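Local coordinates for protein beta-galactosidase (Streptococcus pneumoniae, PDB 4CU9) that hydrolyses beta-galactosides and carries, besides its catalytic part, the carbohydrate-binding module represented here, which probably helps it bind sugars, at residues Ser22-Ile27 with Asp33-Leu38; Arg48-Ser53 with Ser90-Pro95; Gly65-Glu70 with Glu109-Tyr114; Trp163-Lys168 with Ser172-Ile177. One frame throughout, in Å; residues are numbered along the deposited sequence.

Contact 1. Residues Ser22-Ile27 with Asp33-Leu38; sequences SATNDI and DRVDYL. With CA (calcium ion), chain C.
The long loop that carries the calcium ligand Y37 doubles back on itself where N25 meets D33. N25 lies at the centre of an inverse gamma turn. Its CG stands opposite the backbone N (chi1 177°), which lets ND2 donate to D33 OD2 at 2.9 Å in a nearly straight bond (165°). The acceptor lies in the amide plane, yet the donor comes from above the carboxylate, the two planes being 68° apart. One residue on, D26 CB rests 3.4 Å from D33 O. That carbonyl also takes a bond from R34 NH1 at 2.7 Å, the arginine chain bending at chi2 so that NH1 turns back to the residue before it and lies against D26 CB. A water held by D26 OD2 (2.7 Å) and V35 N bridges the segments, and D26 OD2 has S115 OG as a further partner. T24 crosses V35 at about a right angle, with OG1 4.0 Å from V35 CB and bonded to S115 O and W49 NE1. Beyond the short 3-10 turn 35-37, Y37 O binds calcium at 2.2 Å, beside D40, D42, I177 and E178. Backbone bonds of N25 with T50 and of R34 with R48 tie both segments to strand 49-50 and its approach, while V35 and L38 pack on strand 18-21.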
loop_
_atom_site.group_PDB
_atom_site.type_symbol
_atom_site.label_atom_id
_atom_site.label_comp_id
_atom_site.label_asym_id
_atom_site.label_seq_id
_atom_site.Cartn_x
_atom_site.Cartn_y
_atom_site.Cartn_z
ATOM N N SER A 22 -6.482 2.437 -1.771
ATOM C CA SER A 22 -7.829 2.954 -1.526
ATOM C C SER A 22 -8.041 4.345 -2.145
ATOM O O SER A 22 -9.154 4.645 -2.608
ATOM C CB SER A 22 -8.142 2.964 -0.027
ATOM O OG SER A 22 -7.279 3.783 0.724
ATOM N N ALA A 23 -7.011 5.186 -2.066
ATOM C CA ALA A 23 -7.013 6.515 -2.685
ATOM C C ALA A 23 -5.628 6.934 -3.142
ATOM O O ALA A 23 -4.651 6.532 -2.549
ATOM C CB ALA A 23 -7.529 7.560 -1.718
ATOM N N THR A 24 -5.551 7.779 -4.181
ATOM C CA THR A 24 -4.268 8.226 -4.672
ATOM C C THR A 24 -4.458 9.624 -5.265
ATOM O O THR A 24 -5.495 9.901 -5.874
ATOM C CB THR A 24 -3.715 7.288 -5.784
ATOM O OG1 THR A 24 -3.484 5.967 -5.290
ATOM C CG2 THR A 24 -2.445 7.802 -6.415
ATOM N N ASN A 25 -3.456 10.476 -5.084
ATOM C CA ASN A 25 -3.408 11.809 -5.714
ATOM C C ASN A 25 -2.931 11.698 -7.172
ATOM O O ASN A 25 -1.836 12.135 -7.529
ATOM C CB ASN A 25 -2.499 12.703 -4.897
ATOM C CG ASN A 25 -2.324 14.075 -5.494
ATOM O OD1 ASN A 25 -3.286 14.708 -5.921
ATOM N ND2 ASN A 25 -1.102 14.556 -5.482
ATOM N N ASP A 26 -3.737 11.062 -8.001
ATOM C CA ASP A 26 -3.415 10.910 -9.428
ATOM C C ASP A 26 -4.548 11.387 -10.332
ATOM O O ASP A 26 -4.590 11.022 -11.505
ATOM C CB ASP A 26 -3.046 9.450 -9.771
ATOM C CG ASP A 26 -4.186 8.479 -9.519
ATOM O OD1 ASP A 26 -5.303 8.925 -9.143
ATOM O OD2 ASP A 26 -3.956 7.277 -9.755
ATOM N N ILE A 27 -5.476 12.154 -9.775
ATOM C CA ILE A 27 -6.652 12.596 -10.515
ATOM C C ILE A 27 -6.388 13.949 -11.198
ATOM O O ILE A 27 -6.725 14.147 -12.364
ATOM C CB ILE A 27 -7.850 12.762 -9.558
ATOM C CG1 ILE A 27 -8.209 11.424 -8.893
ATOM C CG2 ILE A 27 -9.050 13.327 -10.295
ATOM C CD1 ILE A 27 -8.295 10.289 -9.886
ATOM N N ASP A 33 1.971 11.848 -8.657
ATOM C CA ASP A 33 1.970 10.679 -7.762
ATOM C C ASP A 33 1.259 9.533 -8.462
ATOM O O ASP A 33 0.266 9.752 -9.160
ATOM C CB ASP A 33 1.259 10.984 -6.447
ATOM C CG ASP A 33 1.842 12.174 -5.711
ATOM O OD1 ASP A 33 3.047 12.483 -5.867
ATOM O OD2 ASP A 33 1.090 12.730 -4.902
ATOM N N ARG A 34 1.773 8.324 -8.303
ATOM C CA ARG A 34 1.214 7.146 -8.958
ATOM C C ARG A 34 1.382 5.949 -8.038
ATOM O O ARG A 34 2.449 5.751 -7.448
ATOM C CB ARG A 34 1.943 6.828 -10.282
ATOM C CG ARG A 34 1.901 7.901 -11.367
ATOM C CD ARG A 34 0.480 8.160 -11.872
ATOM N NE ARG A 34 0.445 9.219 -12.916
ATOM C CZ ARG A 34 0.177 10.514 -12.719
ATOM N NH1 ARG A 34 -0.134 11.015 -11.506
ATOM N NH2 ARG A 34 0.183 11.332 -13.771
ATOM N N VAL A 35 0.339 5.137 -7.932
ATOM C CA VAL A 35 0.408 3.946 -7.088
ATOM C C VAL A 35 1.383 2.916 -7.688
ATOM O O VAL A 35 1.998 2.131 -6.984
ATOM C CB VAL A 35 -0.967 3.319 -6.882
ATOM C CG1 VAL A 35 -1.442 2.593 -8.147
ATOM C CG2 VAL A 35 -0.947 2.375 -5.716
ATOM N N ASP A 36 1.533 2.932 -9.001
ATOM C CA ASP A 36 2.447 2.014 -9.651
ATOM C C ASP A 36 3.895 2.279 -9.268
ATOM O O ASP A 36 4.722 1.425 -9.469
ATOM C CB ASP A 36 2.248 2.072 -11.172
ATOM C CG ASP A 36 0.966 1.328 -11.615
ATOM O OD1 ASP A 36 0.788 0.136 -11.260
ATOM O OD2 ASP A 36 0.127 1.912 -12.340
ATOM N N TYR A 37 4.208 3.443 -8.695
ATOM C CA TYR A 37 5.553 3.698 -8.208
ATOM C C TYR A 37 5.881 2.913 -6.937
ATOM O O TYR A 37 7.054 2.831 -6.568
ATOM C CB TYR A 37 5.787 5.187 -7.942
ATOM C CG TYR A 37 5.729 6.074 -9.161
ATOM C CD1 TYR A 37 6.086 5.591 -10.403
ATOM C CD2 TYR A 37 5.322 7.401 -9.068
ATOM C CE1 TYR A 37 6.033 6.389 -11.545
ATOM C CE2 TYR A 37 5.297 8.224 -10.204
ATOM C CZ TYR A 37 5.651 7.701 -11.437
ATOM O OH TYR A 37 5.619 8.454 -12.618
ATOM N N LEU A 38 4.866 2.308 -6.304
ATOM C CA LEU A 38 5.066 1.503 -5.108
ATOM C C LEU A 38 5.879 0.225 -5.320
ATOM O O LEU A 38 6.569 -0.211 -4.397
ATOM C CB LEU A 38 3.751 1.055 -4.500
ATOM C CG LEU A 38 2.920 2.077 -3.730
ATOM C CD1 LEU A 38 1.700 1.373 -3.171
ATOM C CD2 LEU A 38 3.710 2.679 -2.599
HETATM CA CA CA C . 9.263 2.949 -6.193
HETATM O O HOH W 1 -1.674 5.934 -9.864
HETATM O O HOH W 2 9.571 5.126 -6.908
#

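Contact 2. Residues Arg48-Ser53 with Ser90-Pro95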
loop_
_atom_site.group_PDB
_atom_site.type_symbol
_atom_site.label_atom_id
_atom_site.label_comp_id
_atom_site.label_asym_id
_atom_site.label_seq_id
_atom_site.Cartn_x
_atom_site.Cartn_y
_atom_site.Cartn_z
ATOM N N ARG A 48 6.688 8.872 -6.265
ATOM C CA ARG A 48 6.041 8.369 -5.058
ATOM C C ARG A 48 4.542 8.179 -5.258
ATOM O O ARG A 48 3.944 8.739 -6.176
ATOM C CB ARG A 48 6.300 9.316 -3.901
ATOM C CG ARG A 48 5.777 10.706 -4.179
ATOM C CD ARG A 48 6.537 11.746 -3.432
ATOM N NE ARG A 48 5.965 13.061 -3.724
ATOM C CZ ARG A 48 6.611 14.068 -4.310
ATOM N NH1 ARG A 48 7.875 13.969 -4.666
ATOM N NH2 ARG A 48 5.977 15.201 -4.516
ATOM N N TRP A 49 3.977 7.314 -4.437
ATOM C CA TRP A 49 2.560 7.247 -4.244
ATOM C C TRP A 49 2.223 8.126 -3.047
ATOM O O TRP A 49 2.908 8.124 -2.032
ATOM C CB TRP A 49 2.107 5.807 -3.979
ATOM C CG TRP A 49 0.712 5.773 -3.466
ATOM C CD1 TRP A 49 -0.426 5.824 -4.204
ATOM C CD2 TRP A 49 0.318 5.751 -2.116
ATOM N NE1 TRP A 49 -1.523 5.795 -3.381
ATOM C CE2 TRP A 49 -1.091 5.757 -2.089
ATOM C CE3 TRP A 49 1.018 5.680 -0.901
ATOM C CZ2 TRP A 49 -1.808 5.725 -0.908
ATOM C CZ3 TRP A 49 0.309 5.648 0.261
ATOM C CH2 TRP A 49 -1.094 5.687 0.260
ATOM N N THR A 50 1.097 8.814 -3.152
ATOM C CA THR A 50 0.588 9.577 -2.067
ATOM C C THR A 50 -0.932 9.604 -2.192
ATOM O O THR A 50 -1.484 9.367 -3.286
ATOM C CB THR A 50 1.143 10.985 -2.353
ATOM O OG1 THR A 50 2.443 11.202 -1.765
ATOM C CG2 THR A 50 0.215 12.019 -2.218
ATOM N N ASN A 51 -1.608 9.877 -1.088
ATOM C CA ASN A 51 -3.080 10.155 -1.139
ATOM C C ASN A 51 -3.348 11.574 -0.708
ATOM O O ASN A 51 -4.411 11.882 -0.179
ATOM C CB ASN A 51 -3.851 9.200 -0.233
ATOM C CG ASN A 51 -3.623 9.501 1.234
ATOM O OD1 ASN A 51 -2.510 9.878 1.636
ATOM N ND2 ASN A 51 -4.672 9.343 2.047
ATOM N N TRP A 52 -2.369 12.449 -0.948
ATOM C CA TRP A 52 -2.481 13.866 -0.619
ATOM C C TRP A 52 -3.734 14.464 -1.302
ATOM O O TRP A 52 -4.085 14.152 -2.453
ATOM C CB TRP A 52 -1.238 14.659 -1.095
ATOM C CG TRP A 52 -1.284 16.113 -0.652
ATOM C CD1 TRP A 52 -0.902 16.598 0.550
ATOM C CD2 TRP A 52 -1.784 17.225 -1.399
ATOM N NE1 TRP A 52 -1.137 17.953 0.621
ATOM C CE2 TRP A 52 -1.674 18.365 -0.577
ATOM C CE3 TRP A 52 -2.322 17.367 -2.688
ATOM C CZ2 TRP A 52 -2.077 19.631 -0.996
ATOM C CZ3 TRP A 52 -2.731 18.625 -3.105
ATOM C CH2 TRP A 52 -2.607 19.747 -2.258
ATOM N N SER A 53 -4.381 15.342 -0.560
ATOM C CA SER A 53 -5.497 16.095 -1.045
ATOM C C SER A 53 -5.472 17.485 -0.436
ATOM O O SER A 53 -5.042 17.659 0.692
ATOM C CB SER A 53 -6.809 15.390 -0.681
ATOM O OG SER A 53 -7.927 16.151 -1.133
ATOM N N SER A 90 5.912 18.846 2.619
ATOM C CA SER A 90 4.997 19.730 3.380
ATOM C C SER A 90 3.638 19.094 3.641
ATOM O O SER A 90 3.086 19.283 4.705
ATOM C CB SER A 90 4.786 21.084 2.695
ATOM O OG SER A 90 4.369 20.868 1.361
ATOM N N GLY A 91 3.145 18.298 2.700
ATOM C CA GLY A 91 1.808 17.751 2.782
ATOM C C GLY A 91 1.724 16.309 3.286
ATOM O O GLY A 91 0.635 15.853 3.717
ATOM N N THR A 92 2.841 15.587 3.217
ATOM C CA THR A 92 2.830 14.146 3.407
ATOM C C THR A 92 3.910 13.651 4.348
ATOM O O THR A 92 4.881 14.386 4.642
ATOM C CB THR A 92 2.943 13.399 2.077
ATOM O OG1 THR A 92 4.196 13.669 1.451
ATOM C CG2 THR A 92 1.773 13.763 1.146
ATOM N N ASP A 93 3.740 12.402 4.816
ATOM C CA ASP A 93 4.689 11.778 5.701
ATOM C C ASP A 93 4.436 10.285 5.773
ATOM O O ASP A 93 3.441 9.774 5.209
ATOM C CB ASP A 93 4.586 12.391 7.106
ATOM C CG ASP A 93 5.860 12.204 7.976
ATOM O OD1 ASP A 93 6.811 11.495 7.616
ATOM O OD2 ASP A 93 5.895 12.812 9.041
ATOM N N ALA A 94 5.332 9.611 6.497
ATOM C CA ALA A 94 5.063 8.291 7.044
ATOM C C ALA A 94 3.781 8.389 7.888
ATOM O O ALA A 94 3.404 9.468 8.332
ATOM C CB ALA A 94 6.223 7.808 7.919
ATOM N N PRO A 95 3.106 7.249 8.117
ATOM C CA PRO A 95 1.872 7.292 8.864
ATOM C C PRO A 95 2.126 7.253 10.376
ATOM O O PRO A 95 3.230 6.892 10.808
ATOM C CB PRO A 95 1.172 5.994 8.443
ATOM C CG PRO A 95 2.307 5.051 8.083
ATOM C CD PRO A 95 3.360 5.927 7.515
#
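T50 and W52, on and just beyond the short strand 49-50, meet G91 and T92 at the end of the sheet where strand 173-182 begins. The contact is small, 148 Å² in all, and rests on van der Waals packing. Its hub is the methyl of T92: CG2 lies 3.9 Å from T50 OG1 and equally 3.9 Å from W52 CB, so a single carbon bridges both residues of the facing segment. With chi1 at 64°, T92 turns that methyl toward them while OG1 occupies the place between backbone N and carbonyl carbon and bonds to D89 OD1. The two threonine side chains cross at about a right angle. In this galactose-binding-type domain the short strands 49-50 and 92-93 both pair with strand 173-182, the first antiparallel and the second parallel, and T50 and T92 come together over A175. Farther out, the indole of W52 is swung opposite its backbone N (chi1 -175°) and presents its CD1 edge to the carbonyl oxygen of G91. G91 O sits in the ring plane, 3.6 Å from W52 CD1, and W52 NE1 is 3.7 Å from G91 CA. The same carbonyl of G91 accepts the backbone N-H of S172, whose side chain W52 also touches. N51 OD1 takes the N-H of V174, and D93 OD2 forms a salt bridge with K168 NZ.

Contact 3. Residues Gly65-Glu70 with Glu109-Tyr114; sequences GVIFRE and EVPTYY
I67, in strand 65-67, is the first residue of its segment to reach the loop 109-114. Its CG1 branch lies opposite the carbonyl carbon (chi1 -61°) and carries CD1 outward, where it meets P111 CD end on at 4.0 Å and, crossing at a slant, V110 CG2 at 4.2 Å. F20, I74 and F126 also pack on I67, so the loop adds its valine and proline to an apolar cluster that strands 18-21 and 73-86 share. Two residues on, R69 turns to the same side. Its chain bends at chi3 (79°) and passes across V110 at about a right angle, laying NE 3.7 Å and CD 3.9 Å from V110 CG2. One valine methyl thus serves both residues of the strand, and the guanidinium approaches it obliquely. The chemistry is mainly apolar: I67 meets V110 and P111, and V110 CG2 also lies against R69 CD and NE. R69 NH1 is held by the backbone carbonyls of S16 and E14, so between these two segments the attachment is van der Waals packing.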
loop_
_atom_site.group_PDB
_atom_site.type_symbol
_atom_site.label_atom_id
_atom_site.label_comp_id
_atom_site.label_asym_id
_atom_site.label_seq_id
_atom_site.Cartn_x
_atom_site.Cartn_y
_atom_site.Cartn_z
ATOM N N GLY A 65 -1.401 -1.462 -1.069
ATOM C CA GLY A 65 -0.939 -2.827 -1.103
ATOM C C GLY A 65 -0.476 -3.375 -2.436
ATOM O O GLY A 65 -0.350 -2.630 -3.433
ATOM N N VAL A 66 -0.245 -4.677 -2.457
ATOM C CA VAL A 66 0.147 -5.394 -3.674
ATOM C C VAL A 66 -0.695 -6.635 -3.864
ATOM O O VAL A 66 -0.905 -7.426 -2.936
ATOM C CB VAL A 66 1.649 -5.774 -3.682
ATOM C CG1 VAL A 66 2.039 -6.529 -4.945
ATOM C CG2 VAL A 66 2.563 -4.553 -3.466
ATOM N N ILE A 67 -1.225 -6.763 -5.065
ATOM C CA ILE A 67 -1.780 -8.009 -5.591
ATOM C C ILE A 67 -0.682 -8.806 -6.325
ATOM O O ILE A 67 -0.081 -8.320 -7.279
ATOM C CB ILE A 67 -2.886 -7.720 -6.612
ATOM C CG1 ILE A 67 -4.019 -6.941 -5.961
ATOM C CG2 ILE A 67 -3.423 -9.023 -7.190
ATOM C CD1 ILE A 67 -4.884 -6.174 -6.945
ATOM N N PHE A 68 -0.477 -10.040 -5.902
ATOM C CA PHE A 68 0.513 -10.920 -6.476
ATOM C C PHE A 68 0.010 -11.514 -7.791
ATOM O O PHE A 68 -1.057 -12.102 -7.834
ATOM C CB PHE A 68 0.877 -12.032 -5.480
ATOM C CG PHE A 68 1.315 -11.511 -4.150
ATOM C CD1 PHE A 68 2.216 -10.460 -4.079
ATOM C CD2 PHE A 68 0.808 -12.038 -2.971
ATOM C CE1 PHE A 68 2.601 -9.940 -2.853
ATOM C CE2 PHE A 68 1.210 -11.537 -1.746
ATOM C CZ PHE A 68 2.082 -10.478 -1.694
ATOM N N ARG A 69 0.792 -11.317 -8.844
ATOM C CA ARG A 69 0.478 -11.825 -10.184
ATOM C C ARG A 69 1.732 -12.339 -10.863
ATOM O O ARG A 69 2.833 -11.879 -10.596
ATOM C CB ARG A 69 -0.105 -10.727 -11.047
ATOM C CG ARG A 69 -1.372 -10.131 -10.459
ATOM C CD ARG A 69 -1.743 -8.830 -11.117
ATOM N NE ARG A 69 -2.399 -9.032 -12.396
ATOM C CZ ARG A 69 -1.825 -8.891 -13.591
ATOM N NH1 ARG A 69 -0.541 -8.590 -13.714
ATOM N NH2 ARG A 69 -2.543 -9.069 -14.694
ATOM N N GLU A 70 1.545 -13.278 -11.767
ATOM C CA GLU A 70 2.643 -13.766 -12.586
ATOM C C GLU A 70 2.028 -14.108 -13.942
ATOM O O GLU A 70 0.957 -14.739 -13.988
ATOM C CB GLU A 70 3.262 -14.997 -11.931
ATOM C CG GLU A 70 4.525 -15.525 -12.601
ATOM C CD GLU A 70 5.756 -14.800 -12.137
ATOM O OE1 GLU A 70 5.901 -13.613 -12.505
ATOM O OE2 GLU A 70 6.576 -15.413 -11.427
ATOM N N GLU A 109 -10.763 -9.850 -9.165
ATOM C CA GLU A 109 -9.871 -9.407 -10.220
ATOM C C GLU A 109 -9.249 -8.077 -9.797
ATOM O O GLU A 109 -9.729 -7.431 -8.877
ATOM C CB GLU A 109 -10.594 -9.272 -11.589
ATOM C CG GLU A 109 -11.747 -8.274 -11.633
ATOM C CD GLU A 109 -12.485 -8.320 -12.990
ATOM O OE1 GLU A 109 -11.945 -7.873 -14.032
ATOM O OE2 GLU A 109 -13.602 -8.832 -13.029
ATOM N N VAL A 110 -8.176 -7.692 -10.479
ATOM C CA VAL A 110 -7.551 -6.374 -10.276
ATOM C C VAL A 110 -8.624 -5.318 -10.497
ATOM O O VAL A 110 -9.331 -5.347 -11.515
ATOM C CB VAL A 110 -6.394 -6.128 -11.260
ATOM C CG1 VAL A 110 -5.909 -4.699 -11.125
ATOM C CG2 VAL A 110 -5.261 -7.111 -10.974
ATOM N N PRO A 111 -8.774 -4.378 -9.549
ATOM C CA PRO A 111 -9.725 -3.328 -9.780
ATOM C C PRO A 111 -9.406 -2.537 -11.073
ATOM O O PRO A 111 -8.228 -2.354 -11.452
ATOM C CB PRO A 111 -9.546 -2.412 -8.581
ATOM C CG PRO A 111 -8.983 -3.278 -7.475
ATOM C CD PRO A 111 -8.131 -4.293 -8.208
ATOM N N THR A 112 -10.447 -2.082 -11.742
ATOM C CA THR A 112 -10.226 -1.131 -12.820
ATOM C C THR A 112 -9.559 0.141 -12.277
ATOM O O THR A 112 -8.531 0.606 -12.781
ATOM C CB THR A 112 -11.546 -0.790 -13.521
ATOM O OG1 THR A 112 -12.051 -1.984 -14.118
ATOM C CG2 THR A 112 -11.292 0.237 -14.620
ATOM N N TYR A 113 -10.127 0.666 -11.208
ATOM C CA TYR A 113 -9.627 1.862 -10.545
ATOM C C TYR A 113 -8.762 1.425 -9.383
ATOM O O TYR A 113 -9.110 1.632 -8.225
ATOM C CB TYR A 113 -10.786 2.747 -10.075
ATOM C CG TYR A 113 -11.512 3.412 -11.251
ATOM C CD1 TYR A 113 -11.043 4.596 -11.781
ATOM C CD2 TYR A 113 -12.643 2.845 -11.822
ATOM C CE1 TYR A 113 -11.682 5.221 -12.853
ATOM C CE2 TYR A 113 -13.297 3.456 -12.897
ATOM C CZ TYR A 113 -12.807 4.637 -13.412
ATOM O OH TYR A 113 -13.410 5.269 -14.475
ATOM N N TYR A 114 -7.630 0.806 -9.724
ATOM C CA TYR A 114 -6.802 0.176 -8.704
ATOM C C TYR A 114 -6.078 1.200 -7.811
ATOM O O TYR A 114 -5.671 0.851 -6.724
ATOM C CB TYR A 114 -5.833 -0.833 -9.320
ATOM C CG TYR A 114 -4.895 -0.273 -10.339
ATOM C CD1 TYR A 114 -3.744 0.399 -9.946
ATOM C CD2 TYR A 114 -5.126 -0.437 -11.715
ATOM C CE1 TYR A 114 -2.841 0.892 -10.854
ATOM C CE2 TYR A 114 -4.210 0.040 -12.637
ATOM C CZ TYR A 114 -3.082 0.720 -12.203
ATOM O OH TYR A 114 -2.158 1.206 -13.097
#

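Contact 4. Residues Trp163-Lys168 with Ser172-Ile177; sequences WRMERK and SGVAMI. With CA (calcium ion), chain C.
Apolar packing dominates where M165 and R167 face V174 and M176. M165 SD lies 4.0 Å from V174 CG1, and its terminal methyl CE is 4.0 Å from M176 SD. Both thioethers bend at chi3, in opposite senses (-74° for M165 and 71° for M176), and the chains pass each other at a slant with their sulfur ends together. The other valine branch fits against the backbone of the first segment, V174 CG2 being 3.8 Å from R167 CA. R167 then runs extended from CG to NE alongside the turn into the second strand, with CD 3.8 Å from G173 N.

The polar interactions gather at the end near the connecting loop. A water lies within hydrogen-bonding distance of K168 N and G173 O, 2.9 Å from each, and links the two backbones. R167 NH1 reaches K168 O, from above the carbonyl plane, and NH2 goes to S57 O.

Metal coordination marks the far end, where I177 O supplies another carbonyl, at 2.3 Å, to the calcium ion that Y37 binds. Strand 163-166 pairs with strands 61-70 and 97-103, whereas 173-176 pairs with 49-50 and 92-93; their axes are 8.1 Å apart at an angle of 133°. Strands that face each other through side chains in this way are consistent with a beta-arch between the layers of the beta-sandwich in galactose-binding domains.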
loop_
_atom_site.group_PDB
_atom_site.type_symbol
_atom_site.label_atom_id
_atom_site.label_comp_id
_atom_site.label_asym_id
_atom_site.label_seq_id
_atom_site.Cartn_x
_atom_site.Cartn_y
_atom_site.Cartn_z
ATOM N N TRP A 163 -1.042 -2.573 3.695
ATOM C CA TRP A 163 -0.833 -1.836 4.924
ATOM C C TRP A 163 -1.995 -0.868 5.046
ATOM O O TRP A 163 -2.262 -0.037 4.112
ATOM C CB TRP A 163 0.496 -1.073 4.903
ATOM C CG TRP A 163 1.688 -1.939 4.958
ATOM C CD1 TRP A 163 2.373 -2.428 3.923
ATOM C CD2 TRP A 163 2.281 -2.486 6.133
ATOM N NE1 TRP A 163 3.398 -3.220 4.359
ATOM C CE2 TRP A 163 3.357 -3.282 5.724
ATOM C CE3 TRP A 163 2.010 -2.376 7.487
ATOM C CZ2 TRP A 163 4.197 -3.928 6.631
ATOM C CZ3 TRP A 163 2.861 -3.041 8.402
ATOM C CH2 TRP A 163 3.937 -3.790 7.944
ATOM N N ARG A 164 -2.728 -1.004 6.147
ATOM C CA ARG A 164 -3.829 -0.094 6.490
ATOM C C ARG A 164 -3.256 0.959 7.419
ATOM O O ARG A 164 -2.812 0.667 8.529
ATOM C CB ARG A 164 -5.004 -0.836 7.104
ATOM C CG ARG A 164 -6.179 0.077 7.527
ATOM C CD ARG A 164 -7.424 -0.749 7.770
ATOM N NE ARG A 164 -7.264 -1.720 8.845
ATOM C CZ ARG A 164 -7.244 -1.430 10.141
ATOM N NH1 ARG A 164 -7.404 -0.183 10.590
ATOM N NH2 ARG A 164 -7.091 -2.399 11.018
ATOM N N MET A 165 -3.187 2.187 6.927
ATOM C CA MET A 165 -2.407 3.240 7.577
ATOM C C MET A 165 -3.281 4.445 7.958
ATOM O O MET A 165 -4.388 4.633 7.451
ATOM C CB MET A 165 -1.306 3.686 6.636
ATOM C CG MET A 165 -0.307 2.587 6.252
ATOM S SD MET A 165 0.854 3.065 4.910
ATOM C CE MET A 165 -0.178 3.012 3.467
ATOM N N GLU A 166 -2.776 5.229 8.895
ATOM C CA GLU A 166 -3.384 6.499 9.251
ATOM C C GLU A 166 -2.370 7.572 9.073
ATOM O O GLU A 166 -1.226 7.473 9.569
ATOM C CB GLU A 166 -3.882 6.486 10.683
ATOM C CG GLU A 166 -5.056 5.522 10.876
ATOM C CD GLU A 166 -5.680 5.599 12.271
ATOM O OE1 GLU A 166 -5.371 6.529 13.044
ATOM O OE2 GLU A 166 -6.502 4.710 12.587
ATOM N N ARG A 167 -2.760 8.597 8.337
ATOM C CA ARG A 167 -1.940 9.794 8.266
ATOM C C ARG A 167 -1.755 10.451 9.617
ATOM O O ARG A 167 -2.594 10.317 10.532
ATOM C CB ARG A 167 -2.509 10.812 7.281
ATOM C CG ARG A 167 -3.823 11.453 7.713
ATOM C CD ARG A 167 -4.258 12.548 6.724
ATOM N NE ARG A 167 -5.610 13.012 7.056
ATOM C CZ ARG A 167 -5.892 13.797 8.083
ATOM N NH1 ARG A 167 -4.915 14.261 8.881
ATOM N NH2 ARG A 167 -7.160 14.132 8.331
ATOM N N LYS A 168 -0.661 11.198 9.738
ATOM C CA LYS A 168 -0.469 12.041 10.926
ATOM C C LYS A 168 -1.454 13.212 10.948
ATOM O O LYS A 168 -1.830 13.758 9.900
ATOM C CB LYS A 168 0.973 12.570 11.016
ATOM C CG LYS A 168 2.002 11.479 11.103
ATOM C CD LYS A 168 3.424 12.025 11.178
ATOM C CE LYS A 168 4.414 10.877 11.380
ATOM N NZ LYS A 168 5.818 11.335 11.402
ATOM N N SER A 172 -1.511 15.924 5.450
ATOM C CA SER A 172 -2.675 15.759 4.569
ATOM C C SER A 172 -2.676 14.428 3.816
ATOM O O SER A 172 -3.549 14.178 2.970
ATOM C CB SER A 172 -2.741 16.915 3.576
ATOM O OG SER A 172 -3.087 18.122 4.230
ATOM N N GLY A 173 -1.688 13.577 4.106
ATOM C CA GLY A 173 -1.660 12.262 3.516
ATOM C C GLY A 173 -0.433 11.469 3.913
ATOM O O GLY A 173 0.440 11.932 4.670
ATOM N N VAL A 174 -0.412 10.254 3.412
ATOM C CA VAL A 174 0.743 9.353 3.540
ATOM C C VAL A 174 1.463 9.335 2.209
ATOM O O VAL A 174 0.829 9.419 1.129
ATOM C CB VAL A 174 0.298 7.919 3.953
ATOM C CG1 VAL A 174 1.491 6.940 4.098
ATOM C CG2 VAL A 174 -0.497 7.970 5.240
ATOM N N ALA A 175 2.793 9.216 2.259
ATOM C CA ALA A 175 3.600 9.117 1.060
ATOM C C ALA A 175 4.596 7.964 1.120
ATOM O O ALA A 175 5.211 7.704 2.176
ATOM C CB ALA A 175 4.332 10.432 0.795
ATOM N N MET A 176 4.704 7.232 0.016
ATOM C CA MET A 176 5.596 6.092 -0.072
ATOM C C MET A 176 6.298 6.014 -1.385
ATOM O O MET A 176 5.718 6.302 -2.457
ATOM C CB MET A 176 4.873 4.732 0.129
ATOM C CG MET A 176 4.069 4.585 1.384
ATOM S SD MET A 176 3.424 2.910 1.655
ATOM C CE MET A 176 4.880 2.003 2.050
ATOM N N ILE A 177 7.544 5.558 -1.300
ATOM C CA ILE A 177 8.375 5.374 -2.478
ATOM C C ILE A 177 8.429 3.920 -2.927
ATOM O O ILE A 177 8.624 3.653 -4.098
ATOM C CB ILE A 177 9.789 5.922 -2.188
ATOM C CG1 ILE A 177 9.718 7.443 -2.110
ATOM C CG2 ILE A 177 10.808 5.497 -3.233
ATOM C CD1 ILE A 177 10.883 8.039 -1.333
HETATM CA CA CA C . 9.263 2.949 -6.193
HETATM O O HOH W 3 1.161 11.175 7.423
HETATM O O HOH W 2 9.571 5.126 -6.908
#

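All four contacts are partly buried, contact 4 nearest the chain's centre and contact 2 farthest out. Contacts 1 and 4 share the calcium ion, each giving one backbone carbonyl, and touch where L38 meets M176. Contact 4 is mostly apolar, sulfur against valine between strands; contact 1, among loops, rests on an amide-carboxylate bond and a bridging water, with a calcium ligand near one segment's end. Contact 2 joins two short neighbours of the strand contact 4 uses, and bonds to contact 1 through W49 and T50. Contact 3, mainly apolar with an arginine at its margin, reaches contact 1 through Y114; its strand 61-70 neighbours 160-166 of contact 4, though those contacts do not touch.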